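Regulatory protein RecX (PDB 3D5L) probably modulates the activity of the recombinase RecA, and so may act in the regulation of recombinational DNA repair. Local coordinates at residues T56-Q59 with Q60-Y64. Sequence-based numbering, arbitrary orientation.
Sequences TADQ and QAKAY
Within the long helix 48-71, D58 and K62 stand one turn apart and form an i to i+4 ion pair, a long salt bridge of 3.6 Å from D58 OD2 to K62 NZ. At chi1 -175° the carboxylate of D58 swings beside its own carbonyl carbon, toward K62 NZ; the lysine chain, as modelled, bends at chi2, chi3 and chi4 to bring NZ near, though its course is less sure. D58 is buried, and its stronger partner is R17, which bridges to OD1, an atom that also accepts from A31 N; K62 is exposed and NZ also has a weak, long ion pair with a sulfate ion. The helix runs on from the N-terminal antiparallel sheet into the first three-helix domain of RecX. A57 and A61 present their methyls to helix 32-37; Q60 and A63 lean on helix 92-104. Beneath these side chains runs alpha-helical bonding, with A61 N to A57 O at 2.8 Å and 163°, the donor lying in the carbonyl plane. Q60 N has its main i to i+4 bond to T56 O, 3.1 Å, and a weak i to i+3 bond to A57 O. A63 N reaches Q59 O weakly, at 3.4 Å, and T56 OG1 bonds back to A52 O.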
# COMPACT_ATOMS: atom_id res chain seq x y z
N THR A 56 -8.32 -22.68 -10.69
CA THR A 56 -8.75 -21.40 -10.11
C THR A 56 -7.86 -21.01 -8.93
O THR A 56 -7.50 -19.84 -8.77
CB THR A 56 -10.22 -21.45 -9.61
OG1 THR A 56 -11.07 -21.94 -10.66
CG2 THR A 56 -10.68 -20.06 -9.20
N ALA A 57 -7.53 -21.99 -8.10
CA ALA A 57 -6.69 -21.74 -6.94
C ALA A 57 -5.29 -21.32 -7.40
O ALA A 57 -4.71 -20.40 -6.84
CB ALA A 57 -6.60 -22.98 -6.07
N ASP A 58 -4.77 -21.99 -8.43
CA ASP A 58 -3.45 -21.66 -8.97
C ASP A 58 -3.47 -20.26 -9.60
O ASP A 58 -2.45 -19.57 -9.59
CB ASP A 58 -3.00 -22.69 -10.01
CG ASP A 58 -1.58 -22.45 -10.51
OD1 ASP A 58 -0.64 -22.44 -9.68
OD2 ASP A 58 -1.38 -22.26 -11.74
N GLN A 59 -4.61 -19.84 -10.13
CA GLN A 59 -4.70 -18.51 -10.73
C GLN A 59 -4.58 -17.49 -9.61
O GLN A 59 -4.01 -16.42 -9.80
CB GLN A 59 -6.05 -18.29 -11.43
CG GLN A 59 -6.42 -19.32 -12.50
CD GLN A 59 -7.86 -19.16 -12.99
OE1 GLN A 59 -8.41 -20.04 -13.66
NE2 GLN A 59 -8.48 -18.02 -12.65
N GLN A 60 -5.13 -17.82 -8.45
CA GLN A 60 -5.07 -16.91 -7.31
C GLN A 60 -3.67 -16.91 -6.72
O GLN A 60 -3.13 -15.86 -6.43
CB GLN A 60 -6.09 -17.31 -6.23
CG GLN A 60 -6.21 -16.28 -5.11
CD GLN A 60 -7.27 -16.64 -4.08
OE1 GLN A 60 -8.43 -16.89 -4.42
NE2 GLN A 60 -6.88 -16.66 -2.81
N ALA A 61 -3.09 -18.10 -6.58
CA ALA A 61 -1.74 -18.23 -6.03
C ALA A 61 -0.74 -17.44 -6.87
O ALA A 61 0.21 -16.88 -6.34
CB ALA A 61 -1.33 -19.71 -5.96
N LYS A 62 -0.97 -17.40 -8.18
CA LYS A 62 -0.09 -16.66 -9.09
C LYS A 62 -0.19 -15.15 -8.87
O LYS A 62 0.81 -14.44 -8.96
CB LYS A 62 -0.45 -16.98 -10.54
CG LYS A 62 -0.31 -18.44 -10.89
CD LYS A 62 1.05 -18.77 -11.44
CE LYS A 62 1.05 -18.58 -12.94
NZ LYS A 62 -0.06 -19.38 -13.51
N ALA A 63 -1.39 -14.65 -8.59
CA ALA A 63 -1.56 -13.21 -8.38
C ALA A 63 -0.91 -12.85 -7.05
O ALA A 63 -0.32 -11.79 -6.88
CB ALA A 63 -3.05 -12.84 -8.36
N TYR A 64 -0.99 -13.78 -6.11
CA TYR A 64 -0.40 -13.58 -4.82
C TYR A 64 1.12 -13.44 -4.99
O TYR A 64 1.72 -12.53 -4.42
CB TYR A 64 -0.71 -14.77 -3.91
CG TYR A 64 -0.13 -14.61 -2.53
CD1 TYR A 64 -0.66 -13.68 -1.63
CD2 TYR A 64 0.97 -15.37 -2.13
CE1 TYR A 64 -0.11 -13.51 -0.35
CE2 TYR A 64 1.52 -15.21 -0.86
CZ TYR A 64 0.97 -14.28 0.02
OH TYR A 64 1.49 -14.16 1.28